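Local atomic coordinates of pumilio homolog 23 (Arabidopsis thaliana, PDB entry 5WZJ), a protein that binds RNA in a sequence-specific manner through pumilio repeats, recognises 18S rRNA, and probably regulates translation and mRNA stability. Residues M305-K308 with V309-S313; E338-G341 with I342-E345; K275-L278 with E279-D283; E346-P349 with R350-D353; A297-S300 with L301-M305. All coordinates share one frame; numbering follows the deposited sequence.

The five contacts are local, on or just past helices of the pumilio-repeat array. Contacts 5 and 1 follow each other on helix 299-310 and share Met-305. Contacts 2 and 4 likewise share helix 337-347. Phe-306 of contact 1 packs on contact 2, its CZ 3.7 Å from Gln-339 CB. The amide of Gln-339 also reaches contact 5, NE2 lying 2.8 Å from Asn-303 OD1. Contact 3 meets contact 1 through Met-281, whose CE is 3.7 Å from Phe-310 CZ. Glu-346 of contact 4 reaches Asn-312 N of contact 1. Contact 3 comes nearest the bound RNA, about 6 Å between nearest atoms; the others stay about 10 to 14 Å away.

Contact 1. Residues M305-K308 with V309-S313; sequences MFNK and VFKNS
Met-305 and Phe-306 pair with Val-309, Phe-310 and Lys-311 where helix 299-310 widens into a pi-type turn and ends. Met-305 O accepts two N-H groups, from Val-309 N at 2.9 Å and from Phe-310 N at 3.3 Å. The Phe-310 N-H arrives in the carbonyl plane, whereas that of Val-309 is tilted 28° from it. Two bonds thus grip one carbonyl oxygen. One residue on, Lys-311 N bonds to Phe-306 O at 2.9 Å, also five residues apart. Lys-311 then leaves helical geometry, and a type II beta turn runs from Phe-310 to Ser-313.

The side chains follow this wider turn. CG of Phe-310 stands opposite its own carbonyl carbon and beside the backbone N (chi1 -66°). This brings the ring back along the helix, with CD2 3.4 Å from Met-305 O. The methyl of Met-305 touches the neighbouring ring carbon, CE to Phe-310 CE2 4.2 Å. Val-309 CG1 lies over the centre of one ring face, 3.7 Å above its plane. Lys-311 sets its CB against Phe-306 O, but its extended chain carries the amine away. Lys-308 bends at chi2 and chi4, and its NZ forms a salt bridge with Glu-304.

Phe-310 is buried between helix 323-332, through Val-326, Ile-327 and Leu-330, and helix 284-296, through Val-290 and Leu-294. Met-305 joins it against helix 284-296, while Phe-306 packs on Gln-339 and Met-343 of helix 337-347.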
loop_
_atom_site.group_PDB
_atom_site.type_symbol
_atom_site.label_atom_id
_atom_site.label_comp_id
_atom_site.label_asym_id
_atom_site.label_seq_id
_atom_site.Cartn_x
_atom_site.Cartn_y
_atom_site.Cartn_z
ATOM N N MET A 305 -23.658 -3.552 3.755
ATOM C CA MET A 305 -23.250 -2.527 2.796
ATOM C C MET A 305 -23.377 -3.035 1.359
ATOM O O MET A 305 -23.884 -2.323 0.479
ATOM C CB MET A 305 -21.820 -2.070 3.096
ATOM C CG MET A 305 -21.715 -1.313 4.423
ATOM S SD MET A 305 -20.025 -0.785 4.761
ATOM C CE MET A 305 -19.885 0.563 3.587
ATOM N N PHE A 306 -22.902 -4.260 1.101
ATOM C CA PHE A 306 -23.036 -4.859 -0.226
ATOM C C PHE A 306 -24.486 -4.831 -0.698
ATOM O O PHE A 306 -24.790 -4.370 -1.806
ATOM C CB PHE A 306 -22.497 -6.297 -0.193
ATOM C CG PHE A 306 -22.477 -6.981 -1.537
ATOM C CD1 PHE A 306 -23.637 -7.505 -2.085
ATOM C CD2 PHE A 306 -21.287 -7.132 -2.228
ATOM C CE1 PHE A 306 -23.614 -8.141 -3.323
ATOM C CE2 PHE A 306 -21.251 -7.750 -3.465
ATOM C CZ PHE A 306 -22.417 -8.269 -4.009
ATOM N N ASN A 307 -25.405 -5.280 0.155
ATOM C CA ASN A 307 -26.807 -5.398 -0.249
ATOM C C ASN A 307 -27.502 -4.043 -0.350
ATOM O O ASN A 307 -28.215 -3.774 -1.324
ATOM C CB ASN A 307 -27.542 -6.309 0.727
ATOM C CG ASN A 307 -27.130 -7.765 0.572
ATOM O OD1 ASN A 307 -26.932 -8.252 -0.545
ATOM N ND2 ASN A 307 -26.988 -8.460 1.692
ATOM N N LYS A 308 -27.330 -3.176 0.651
ATOM C CA LYS A 308 -28.150 -1.970 0.720
ATOM C C LYS A 308 -27.552 -0.781 -0.020
ATOM O O LYS A 308 -28.296 0.118 -0.415
ATOM C CB LYS A 308 -28.401 -1.572 2.183
ATOM C CG LYS A 308 -28.978 -2.700 3.032
ATOM C CD LYS A 308 -30.341 -3.186 2.520
ATOM C CE LYS A 308 -30.916 -4.294 3.434
ATOM N NZ LYS A 308 -31.136 -3.787 4.840
ATOM N N VAL A 309 -26.242 -0.732 -0.213
ATOM C CA VAL A 309 -25.587 0.420 -0.809
ATOM C C VAL A 309 -25.137 0.135 -2.241
ATOM O O VAL A 309 -25.468 0.881 -3.162
ATOM C CB VAL A 309 -24.407 0.895 0.068
ATOM C CG1 VAL A 309 -23.549 1.894 -0.687
ATOM C CG2 VAL A 309 -24.937 1.503 1.372
ATOM N N PHE A 310 -24.394 -0.953 -2.446
ATOM C CA PHE A 310 -23.654 -1.137 -3.693
ATOM C C PHE A 310 -24.404 -1.958 -4.736
ATOM O O PHE A 310 -24.287 -1.674 -5.930
ATOM C CB PHE A 310 -22.301 -1.793 -3.402
ATOM C CG PHE A 310 -21.389 -0.915 -2.615
ATOM C CD1 PHE A 310 -20.722 0.134 -3.238
ATOM C CD2 PHE A 310 -21.240 -1.093 -1.247
ATOM C CE1 PHE A 310 -19.904 0.985 -2.513
ATOM C CE2 PHE A 310 -20.399 -0.255 -0.515
ATOM C CZ PHE A 310 -19.743 0.785 -1.146
ATOM N N LYS A 311 -25.147 -2.976 -4.313
ATOM C CA LYS A 311 -25.801 -3.863 -5.266
ATOM C C LYS A 311 -26.707 -3.059 -6.195
ATOM O O LYS A 311 -27.405 -2.140 -5.761
ATOM C CB LYS A 311 -26.598 -4.941 -4.523
ATOM C CG LYS A 311 -27.175 -6.050 -5.437
ATOM C CD LYS A 311 -28.133 -6.978 -4.681
ATOM C CE LYS A 311 -28.863 -7.931 -5.642
ATOM N NZ LYS A 311 -29.735 -8.910 -4.929
ATOM N N ASN A 312 -26.645 -3.375 -7.489
ATOM C CA ASN A 312 -27.343 -2.726 -8.599
ATOM C C ASN A 312 -26.695 -1.410 -9.039
ATOM O O ASN A 312 -27.122 -0.845 -10.043
ATOM C CB ASN A 312 -28.836 -2.471 -8.311
ATOM C CG ASN A 312 -29.571 -3.745 -7.966
ATOM O OD1 ASN A 312 -29.406 -4.756 -8.633
ATOM N ND2 ASN A 312 -30.351 -3.715 -6.899
ATOM N N SER A 313 -25.666 -0.913 -8.350
ATOM C CA SER A 313 -24.964 0.288 -8.787
ATOM C C SER A 313 -23.509 0.017 -9.156
ATOM O O SER A 313 -22.733 0.966 -9.322
ATOM C CB SER A 313 -25.031 1.370 -7.702
ATOM O OG SER A 313 -26.377 1.727 -7.404
#

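Contact 2. Residues E338-G341 with I342-E345; sequences EQMG and IMWE
Met-340 and Met-343 cross at about a right angle on helix 337-347, and the sulfur of one meets the methyl of the other. Met-340 SD lies 4.0 Å from Met-343 CE. Met-343 starts with CG beside its backbone N (chi1 -65°) and turns at chi3. That bend folds its methyl back over the preceding turn, where CE sits 3.8 Å from Met-340 CA. Its CG meanwhile lies 3.3 Å from Gln-339 O. Met-340 bends earlier, at chi2, so its sulfur comes across the end of the other chain.

The CG1 branch of Ile-342 passes alongside Glu-338 O at 3.6 Å, and CD1 ends 4.3 Å from Glu-338 OE2. Glu-345 extends back over the Gly-341 carbonyl, with its CG 3.3 Å from Gly-341 O. Trp-344 sets only its CB on the turn before, 3.4 Å from Met-340 O. Its ring leads away and meets the ring of His-376.

Four regular i to i+4 bonds hold the backbone, the first from Ile-342 N to Glu-338 O and the last from Glu-345 N to Gly-341 O. The amide of buried Gln-339 pairs beyond this stretch, OE1 with Arg-335 N and NE2 with Asn-303 OD1. The chemistry is therefore divided. The four N-H groups are met one turn back, the buried amide is paired with neighbours, and the two methionines contribute an apolar surface that packs on Leu-366 of helix 360-373.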
loop_
_atom_site.group_PDB
_atom_site.type_symbol
_atom_site.label_atom_id
_atom_site.label_comp_id
_atom_site.label_asym_id
_atom_site.label_seq_id
_atom_site.Cartn_x
_atom_site.Cartn_y
_atom_site.Cartn_z
ATOM N N GLU A 338 -22.469 -16.235 -3.635
ATOM C CA GLU A 338 -23.635 -15.496 -4.104
ATOM C C GLU A 338 -23.249 -14.070 -4.472
ATOM O O GLU A 338 -23.683 -13.542 -5.504
ATOM C CB GLU A 338 -24.745 -15.500 -3.053
ATOM C CG GLU A 338 -26.010 -14.785 -3.529
ATOM C CD GLU A 338 -27.030 -14.516 -2.419
ATOM O OE1 GLU A 338 -26.930 -15.119 -1.326
ATOM O OE2 GLU A 338 -27.939 -13.689 -2.645
ATOM N N GLN A 339 -22.412 -13.439 -3.649
ATOM C CA GLN A 339 -21.911 -12.110 -3.980
ATOM C C GLN A 339 -21.070 -12.143 -5.249
ATOM O O GLN A 339 -21.187 -11.256 -6.103
ATOM C CB GLN A 339 -21.104 -11.551 -2.802
ATOM C CG GLN A 339 -21.982 -11.187 -1.602
ATOM C CD GLN A 339 -21.184 -10.936 -0.343
ATOM O OE1 GLN A 339 -19.996 -11.274 -0.257
ATOM N NE2 GLN A 339 -21.834 -10.341 0.649
ATOM N N MET A 340 -20.222 -13.161 -5.396
ATOM C CA MET A 340 -19.438 -13.277 -6.621
ATOM C C MET A 340 -20.339 -13.306 -7.851
ATOM O O MET A 340 -20.039 -12.662 -8.862
ATOM C CB MET A 340 -18.565 -14.526 -6.573
ATOM C CG MET A 340 -17.669 -14.654 -7.781
ATOM S SD MET A 340 -16.345 -13.426 -7.729
ATOM C CE MET A 340 -15.916 -13.351 -9.473
ATOM N N GLY A 341 -21.457 -14.034 -7.777
ATOM C CA GLY A 341 -22.379 -14.078 -8.900
ATOM C C GLY A 341 -23.017 -12.734 -9.189
ATOM O O GLY A 341 -23.171 -12.343 -10.348
ATOM N N ILE A 342 -23.391 -11.999 -8.143
ATOM C CA ILE A 342 -23.968 -10.675 -8.359
ATOM C C ILE A 342 -22.935 -9.746 -8.983
ATOM O O ILE A 342 -23.235 -9.001 -9.925
ATOM C CB ILE A 342 -24.532 -10.113 -7.041
ATOM C CG1 ILE A 342 -25.813 -10.858 -6.670
ATOM C CG2 ILE A 342 -24.794 -8.629 -7.160
ATOM C CD1 ILE A 342 -26.186 -10.753 -5.210
ATOM N N MET A 343 -21.696 -9.799 -8.499
ATOM C CA MET A 343 -20.673 -8.929 -9.066
ATOM C C MET A 343 -20.383 -9.299 -10.516
ATOM O O MET A 343 -20.176 -8.418 -11.357
ATOM C CB MET A 343 -19.403 -8.989 -8.219
ATOM C CG MET A 343 -19.594 -8.435 -6.796
ATOM S SD MET A 343 -18.042 -8.370 -5.897
ATOM C CE MET A 343 -17.543 -10.095 -5.928
ATOM N N TRP A 344 -20.372 -10.592 -10.836
ATOM C CA TRP A 344 -20.078 -10.984 -12.210
ATOM C C TRP A 344 -21.178 -10.524 -13.158
ATOM O O TRP A 344 -20.892 -10.026 -14.251
ATOM C CB TRP A 344 -19.877 -12.498 -12.299
ATOM C CG TRP A 344 -19.369 -12.950 -13.630
ATOM C CD1 TRP A 344 -18.074 -12.937 -14.070
ATOM C CD2 TRP A 344 -20.148 -13.492 -14.694
ATOM N NE1 TRP A 344 -18.003 -13.436 -15.353
ATOM C CE2 TRP A 344 -19.267 -13.780 -15.757
ATOM C CE3 TRP A 344 -21.510 -13.755 -14.854
ATOM C CZ2 TRP A 344 -19.706 -14.319 -16.959
ATOM C CZ3 TRP A 344 -21.943 -14.289 -16.039
ATOM C CH2 TRP A 344 -21.046 -14.568 -17.082
ATOM N N GLU A 345 -22.439 -10.647 -12.744
ATOM C CA GLU A 345 -23.541 -10.236 -13.608
ATOM C C GLU A 345 -23.513 -8.734 -13.888
ATOM O O GLU A 345 -23.783 -8.303 -15.016
ATOM C CB GLU A 345 -24.877 -10.633 -12.984
ATOM C CG GLU A 345 -25.162 -12.126 -13.029
ATOM C CD GLU A 345 -26.384 -12.513 -12.206
ATOM O OE1 GLU A 345 -27.174 -11.610 -11.844
ATOM O OE2 GLU A 345 -26.547 -13.718 -11.912
#

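Contact 3. Residues K275-L278 with E279-D283; sequences KEIL and ESMKD
Lys-275 to Met-281 form the last turn of helix 271-279 and its exit. Glu-279 N makes a regular bond to Lys-275 O at 2.8 Å. The pattern then tightens to three-residue steps, Ser-280 N to Ile-277 O and Met-281 N to Leu-278 O. Both N-H groups sit well above the carbonyl planes, 66° out at Ile-277 and 63° at Leu-278. A second bond from Ser-280 N, to Glu-276 O, is weak. A type I beta turn follows from Ser-280 to Asp-283.

Lys-275 and Glu-279 cross obliquely and form a salt bridge, NZ to OE2 3.2 Å. The lysine bends at chi4 (-80°), which turns its amine onto OE2 nearly along the C-O axis. Ile-277 and Met-281 lie side by side and point the same way. The doubly bent Met-281 brings CE within 3.7 Å of Ile-277 CG2.

The apolar pair faces helix 299-310: both side chains touch Val-309, and Met-281 also reaches Phe-310. Leu-278 packs on Leu-317 of helix 314-318. Asp-283 caps the start of helix 284-296 through Phe-286 N.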
loop_
_atom_site.group_PDB
_atom_site.type_symbol
_atom_site.label_atom_id
_atom_site.label_comp_id
_atom_site.label_asym_id
_atom_site.label_seq_id
_atom_site.Cartn_x
_atom_site.Cartn_y
_atom_site.Cartn_z
ATOM N N LYS A 275 -29.259 5.592 0.620
ATOM C CA LYS A 275 -29.252 6.529 -0.498
ATOM C C LYS A 275 -28.214 7.637 -0.304
ATOM O O LYS A 275 -27.477 7.981 -1.237
ATOM C CB LYS A 275 -30.653 7.119 -0.656
ATOM C CG LYS A 275 -30.943 7.787 -1.991
ATOM C CD LYS A 275 -32.455 7.814 -2.256
ATOM C CE LYS A 275 -32.793 8.354 -3.642
ATOM N NZ LYS A 275 -32.747 9.844 -3.707
ATOM N N GLU A 276 -28.146 8.213 0.901
ATOM C CA GLU A 276 -27.182 9.280 1.157
ATOM C C GLU A 276 -25.745 8.768 1.063
ATOM O O GLU A 276 -24.864 9.464 0.537
ATOM C CB GLU A 276 -27.449 9.899 2.531
ATOM C CG GLU A 276 -28.795 10.648 2.615
ATOM C CD GLU A 276 -29.118 11.162 4.010
ATOM O OE1 GLU A 276 -29.922 12.111 4.122
ATOM O OE2 GLU A 276 -28.592 10.614 5.000
ATOM N N ILE A 277 -25.490 7.560 1.578
ATOM C CA ILE A 277 -24.165 6.944 1.458
ATOM C C ILE A 277 -23.816 6.737 -0.011
ATOM O O ILE A 277 -22.741 7.128 -0.474
ATOM C CB ILE A 277 -24.112 5.615 2.240
ATOM C CG1 ILE A 277 -24.235 5.860 3.745
ATOM C CG2 ILE A 277 -22.818 4.859 1.954
ATOM C CD1 ILE A 277 -24.512 4.579 4.530
ATOM N N LEU A 278 -24.743 6.149 -0.773
ATOM C CA LEU A 278 -24.516 5.928 -2.198
ATOM C C LEU A 278 -24.247 7.240 -2.932
ATOM O O LEU A 278 -23.321 7.324 -3.743
ATOM C CB LEU A 278 -25.713 5.204 -2.818
ATOM C CG LEU A 278 -25.633 4.938 -4.325
ATOM C CD1 LEU A 278 -24.431 4.058 -4.646
ATOM C CD2 LEU A 278 -26.921 4.295 -4.854
ATOM N N GLU A 279 -25.032 8.284 -2.639
ATOM C CA GLU A 279 -24.897 9.562 -3.338
ATOM C C GLU A 279 -23.595 10.286 -3.023
ATOM O O GLU A 279 -23.180 11.151 -3.801
ATOM C CB GLU A 279 -26.072 10.487 -2.999
ATOM C CG GLU A 279 -27.323 10.235 -3.818
ATOM C CD GLU A 279 -28.555 10.937 -3.251
ATOM O OE1 GLU A 279 -28.412 11.725 -2.285
ATOM O OE2 GLU A 279 -29.665 10.685 -3.771
ATOM N N SER A 280 -22.955 9.986 -1.896
ATOM C CA SER A 280 -21.688 10.616 -1.558
ATOM C C SER A 280 -20.484 9.818 -2.044
ATOM O O SER A 280 -19.349 10.264 -1.850
ATOM C CB SER A 280 -21.590 10.819 -0.036
ATOM O OG SER A 280 -22.715 11.520 0.468
ATOM N N MET A 281 -20.708 8.664 -2.684
ATOM C CA MET A 281 -19.633 7.714 -2.977
ATOM C C MET A 281 -18.649 8.221 -4.026
ATOM O O MET A 281 -17.541 7.678 -4.136
ATOM C CB MET A 281 -20.230 6.382 -3.441
ATOM C CG MET A 281 -19.289 5.198 -3.281
ATOM S SD MET A 281 -18.931 4.890 -1.528
ATOM C CE MET A 281 -20.535 4.360 -0.932
ATOM N N LYS A 282 -19.028 9.225 -4.816
ATOM C CA LYS A 282 -18.144 9.773 -5.834
ATOM C C LYS A 282 -17.279 10.905 -5.306
ATOM O O LYS A 282 -16.381 11.371 -6.021
ATOM C CB LYS A 282 -18.959 10.256 -7.041
ATOM C CG LYS A 282 -19.778 9.137 -7.687
ATOM C CD LYS A 282 -20.612 9.634 -8.867
ATOM C CE LYS A 282 -21.442 8.485 -9.451
ATOM N NZ LYS A 282 -22.222 8.891 -10.657
ATOM N N ASP A 283 -17.514 11.344 -4.075
ATOM C CA ASP A 283 -16.654 12.349 -3.465
ATOM C C ASP A 283 -15.257 11.780 -3.219
ATOM O O ASP A 283 -15.103 10.628 -2.799
ATOM C CB ASP A 283 -17.268 12.821 -2.151
ATOM C CG ASP A 283 -16.408 13.836 -1.455
ATOM O OD1 ASP A 283 -16.499 15.012 -1.841
ATOM O OD2 ASP A 283 -15.635 13.458 -0.541
#

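Contact 4. Residues E346-P349 with R350-D353; sequences ELAP and RFKD
Ala-348 and Phe-351 form a CH-pi contact in the short 3-10 link between helices 337-347 and 351-356, within the pumilio repeat array. The Ala-348 CA lies over one face of the ring, 4.1 Å from its centroid. Its CB is more distant, 4.5 Å from Phe-351 CE1. The ring folds back against the link, and CD1 also comes within 3.6 Å of Leu-347 O. Its chi1 of -92° is unusual and accompanies this backward fold.

Two backbone bonds, each spanning three residues, shape the link. Arg-350 N bonds to Leu-347 O at 2.9 Å, and Phe-351 N bonds to Ala-348 O at 3.1 Å. The second is the straighter, with an N-H...O angle of 163°. Both donors stand above the carbonyl planes rather than within them.

Outside the link, Phe-351 is buried against Val-363 and Leu-366 of helix 360-373 and against Ala-383 and Ala-387 of helix 377-388. An alanine here would be likely to leave a gap between these helices and strip the Ala-348 CA of its aromatic cover. Glu-346 reaches the 311-313 turn and the start of helix 314-318, OE2 accepting from Asn-312 N and OE1 from Leu-314 N.

Arg-350 bends at chi2 and chi3 and leads its guanidinium away to a cation-pi contact with Phe-315. Nearer the backbone, its CD passes 3.8 Å from Pro-349 O.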
loop_
_atom_site.group_PDB
_atom_site.type_symbol
_atom_site.label_atom_id
_atom_site.label_comp_id
_atom_site.label_asym_id
_atom_site.label_seq_id
_atom_site.Cartn_x
_atom_site.Cartn_y
_atom_site.Cartn_z
ATOM N N GLU A 346 -23.196 -7.917 -12.878
ATOM C CA GLU A 346 -23.258 -6.474 -13.089
ATOM C C GLU A 346 -22.065 -5.955 -13.884
ATOM O O GLU A 346 -22.195 -4.949 -14.593
ATOM C CB GLU A 346 -23.355 -5.728 -11.749
ATOM C CG GLU A 346 -24.625 -6.005 -10.923
ATOM C CD GLU A 346 -24.846 -4.969 -9.806
ATOM O OE1 GLU A 346 -24.553 -3.777 -10.040
ATOM O OE2 GLU A 346 -25.302 -5.339 -8.694
ATOM N N LEU A 347 -20.907 -6.605 -13.780
ATOM C CA LEU A 347 -19.648 -6.043 -14.273
ATOM C C LEU A 347 -19.018 -6.799 -15.437
ATOM O O LEU A 347 -18.390 -6.173 -16.303
ATOM C CB LEU A 347 -18.623 -5.977 -13.130
ATOM C CG LEU A 347 -18.971 -5.060 -11.958
ATOM C CD1 LEU A 347 -17.982 -5.263 -10.818
ATOM C CD2 LEU A 347 -18.992 -3.614 -12.420
ATOM N N ALA A 348 -19.102 -8.128 -15.454
ATOM C CA ALA A 348 -18.419 -8.888 -16.500
ATOM C C ALA A 348 -18.868 -8.519 -17.911
ATOM O O ALA A 348 -17.990 -8.353 -18.775
ATOM C CB ALA A 348 -18.582 -10.394 -16.258
ATOM N N PRO A 349 -20.173 -8.344 -18.215
ATOM C CA PRO A 349 -20.559 -7.869 -19.555
ATOM C C PRO A 349 -19.910 -6.552 -19.959
ATOM O O PRO A 349 -19.916 -6.197 -21.140
ATOM C CB PRO A 349 -22.080 -7.691 -19.445
ATOM C CG PRO A 349 -22.491 -8.563 -18.324
ATOM C CD PRO A 349 -21.353 -8.597 -17.364
ATOM N N ARG A 350 -19.365 -5.808 -18.991
ATOM C CA ARG A 350 -18.807 -4.484 -19.245
ATOM C C ARG A 350 -17.302 -4.434 -19.029
ATOM O O ARG A 350 -16.751 -3.347 -18.817
ATOM C CB ARG A 350 -19.492 -3.444 -18.360
ATOM C CG ARG A 350 -21.000 -3.536 -18.349
ATOM C CD ARG A 350 -21.581 -3.101 -19.680
ATOM N NE ARG A 350 -22.122 -1.747 -19.627
ATOM C CZ ARG A 350 -23.230 -1.408 -18.970
ATOM N NH1 ARG A 350 -23.914 -2.319 -18.282
ATOM N NH2 ARG A 350 -23.653 -0.153 -18.994
ATOM N N PHE A 351 -16.629 -5.591 -19.055
ATOM C CA PHE A 351 -15.173 -5.610 -18.951
ATOM C C PHE A 351 -14.543 -4.715 -20.004
ATOM O O PHE A 351 -13.571 -4.002 -19.729
ATOM C CB PHE A 351 -14.642 -7.034 -19.113
ATOM C CG PHE A 351 -14.475 -7.792 -17.825
ATOM C CD1 PHE A 351 -15.007 -7.319 -16.638
ATOM C CD2 PHE A 351 -13.762 -8.983 -17.810
ATOM C CE1 PHE A 351 -14.844 -8.032 -15.464
ATOM C CE2 PHE A 351 -13.595 -9.698 -16.640
ATOM C CZ PHE A 351 -14.141 -9.224 -15.465
ATOM N N LYS A 352 -15.083 -4.746 -21.224
ATOM C CA LYS A 352 -14.503 -3.951 -22.301
ATOM C C LYS A 352 -14.608 -2.465 -21.988
ATOM O O LYS A 352 -13.620 -1.729 -22.090
ATOM C CB LYS A 352 -15.203 -4.271 -23.626
ATOM C CG LYS A 352 -14.571 -3.601 -24.848
ATOM C CD LYS A 352 -15.439 -3.790 -26.104
ATOM C CE LYS A 352 -14.613 -3.713 -27.383
ATOM N NZ LYS A 352 -13.632 -2.590 -27.367
ATOM N N ASP A 353 -15.808 -2.011 -21.616
ATOM C CA ASP A 353 -16.006 -0.628 -21.188
ATOM C C ASP A 353 -14.998 -0.239 -20.116
ATOM O O ASP A 353 -14.341 0.803 -20.209
ATOM C CB ASP A 353 -17.421 -0.445 -20.646
ATOM C CG ASP A 353 -18.483 -0.970 -21.587
ATOM O OD1 ASP A 353 -18.664 -2.204 -21.670
ATOM O OD2 ASP A 353 -19.149 -0.140 -22.226
#

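Contact 5. Residues A297-S300 with L301-M305; sequences APES and LYNEM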
loop_
_atom_site.group_PDB
_atom_site.type_symbol
_atom_site.label_atom_id
_atom_site.label_comp_id
_atom_site.label_asym_id
_atom_site.label_seq_id
_atom_site.Cartn_x
_atom_site.Cartn_y
_atom_site.Cartn_z
ATOM N N ALA A 297 -14.312 -4.046 7.512
ATOM C CA ALA A 297 -15.668 -4.344 7.951
ATOM C C ALA A 297 -15.790 -5.804 8.378
ATOM O O ALA A 297 -15.326 -6.694 7.655
ATOM C CB ALA A 297 -16.665 -4.054 6.832
ATOM N N PRO A 298 -16.376 -6.088 9.545
ATOM C CA PRO A 298 -16.761 -7.463 9.869
ATOM C C PRO A 298 -17.823 -7.968 8.906
ATOM O O PRO A 298 -18.510 -7.191 8.242
ATOM C CB PRO A 298 -17.320 -7.355 11.294
ATOM C CG PRO A 298 -16.689 -6.114 11.848
ATOM C CD PRO A 298 -16.604 -5.173 10.673
ATOM N N GLU A 299 -17.973 -9.298 8.867
ATOM C CA GLU A 299 -18.776 -9.939 7.826
ATOM C C GLU A 299 -20.185 -9.364 7.762
ATOM O O GLU A 299 -20.669 -8.991 6.686
ATOM C CB GLU A 299 -18.831 -11.452 8.056
ATOM C CG GLU A 299 -19.845 -12.151 7.153
ATOM C CD GLU A 299 -19.694 -13.666 7.144
ATOM O OE1 GLU A 299 -18.548 -14.156 7.009
ATOM O OE2 GLU A 299 -20.726 -14.361 7.274
ATOM N N SER A 300 -20.864 -9.288 8.909
ATOM C CA SER A 300 -22.252 -8.840 8.915
ATOM C C SER A 300 -22.365 -7.415 8.398
ATOM O O SER A 300 -23.310 -7.068 7.678
ATOM C CB SER A 300 -22.818 -8.934 10.335
ATOM O OG SER A 300 -22.042 -8.138 11.224
ATOM N N LEU A 301 -21.406 -6.571 8.760
ATOM C CA LEU A 301 -21.448 -5.188 8.311
ATOM C C LEU A 301 -21.141 -5.097 6.818
ATOM O O LEU A 301 -21.815 -4.363 6.088
ATOM C CB LEU A 301 -20.467 -4.365 9.150
ATOM C CG LEU A 301 -20.567 -2.851 9.069
ATOM C CD1 LEU A 301 -20.243 -2.235 10.423
ATOM C CD2 LEU A 301 -19.616 -2.366 8.023
ATOM N N TYR A 302 -20.148 -5.863 6.344
ATOM C CA TYR A 302 -19.851 -5.893 4.910
ATOM C C TYR A 302 -21.071 -6.333 4.114
ATOM O O TYR A 302 -21.404 -5.729 3.087
ATOM C CB TYR A 302 -18.662 -6.826 4.607
ATOM C CG TYR A 302 -18.412 -6.983 3.110
ATOM C CD1 TYR A 302 -19.164 -7.883 2.348
ATOM C CD2 TYR A 302 -17.443 -6.214 2.451
ATOM C CE1 TYR A 302 -18.974 -8.011 0.975
ATOM C CE2 TYR A 302 -17.239 -6.343 1.077
ATOM C CZ TYR A 302 -18.015 -7.240 0.347
ATOM O OH TYR A 302 -17.831 -7.377 -1.015
ATOM N N ASN A 303 -21.728 -7.415 4.547
ATOM C CA ASN A 303 -22.846 -7.944 3.768
ATOM C C ASN A 303 -23.968 -6.921 3.659
ATOM O O ASN A 303 -24.618 -6.807 2.613
ATOM C CB ASN A 303 -23.367 -9.246 4.390
ATOM C CG ASN A 303 -22.383 -10.402 4.227
ATOM O OD1 ASN A 303 -21.430 -10.311 3.457
ATOM N ND2 ASN A 303 -22.612 -11.491 4.955
ATOM N N GLU A 304 -24.202 -6.160 4.727
ATOM C CA GLU A 304 -25.259 -5.155 4.706
ATOM C C GLU A 304 -24.917 -4.009 3.753
ATOM O O GLU A 304 -25.785 -3.537 3.005
ATOM C CB GLU A 304 -25.510 -4.645 6.129
ATOM C CG GLU A 304 -26.588 -3.560 6.263
ATOM C CD GLU A 304 -28.012 -4.086 6.169
ATOM O OE1 GLU A 304 -28.189 -5.292 5.884
ATOM O OE2 GLU A 304 -28.956 -3.285 6.374
ATOM N N MET A 305 -23.658 -3.552 3.755
ATOM C CA MET A 305 -23.250 -2.527 2.796
ATOM C C MET A 305 -23.377 -3.035 1.359
ATOM O O MET A 305 -23.884 -2.323 0.479
ATOM C CB MET A 305 -21.820 -2.070 3.096
ATOM C CG MET A 305 -21.715 -1.313 4.423
ATOM S SD MET A 305 -20.025 -0.785 4.761
ATOM C CE MET A 305 -19.885 0.563 3.587
#
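The start of helix 299-310, in the fifth pumilio repeat, brings Ala-297 against Leu-301 and Tyr-302. Pro-298 occupies the N-cap position. Ala-297 CB packs on Leu-301 CD2 at 3.6 Å and on Tyr-302 CB at 4.1 Å. The proline ring adds its CD to Leu-301 CB. Pro-298 O receives the N-H of Tyr-302 at 2.8 Å, and this first helical bond is nearly straight at 171°. Asn-303 N to Glu-299 O and Glu-304 N to Ser-300 O continue the pattern.

On the other side of the turn, Glu-299 and Asn-303 lie across one another at a slant. Their carboxylate and amide planes are 37° apart. The meeting is by the aliphatic part of the glutamate, with Glu-299 CG 3.6 Å from Asn-303 ND2. Asn-303 holds CG beside its backbone N (chi1 -70°), which lays the amide back over Glu-299 O, CG to O 3.3 Å. Its OD1 comes to the edge of the Tyr-302 ring, in plane, and accepts from Gln-339 NE2. A leucine in its place would probably leave that buried glutamine N-H without its acceptor.

Leu-301 packs on Leu-248 and Ile-251 of helix 244-254. Tyr-302 points in a different direction, its OH bonded to Leu-330 O of helix 323-332.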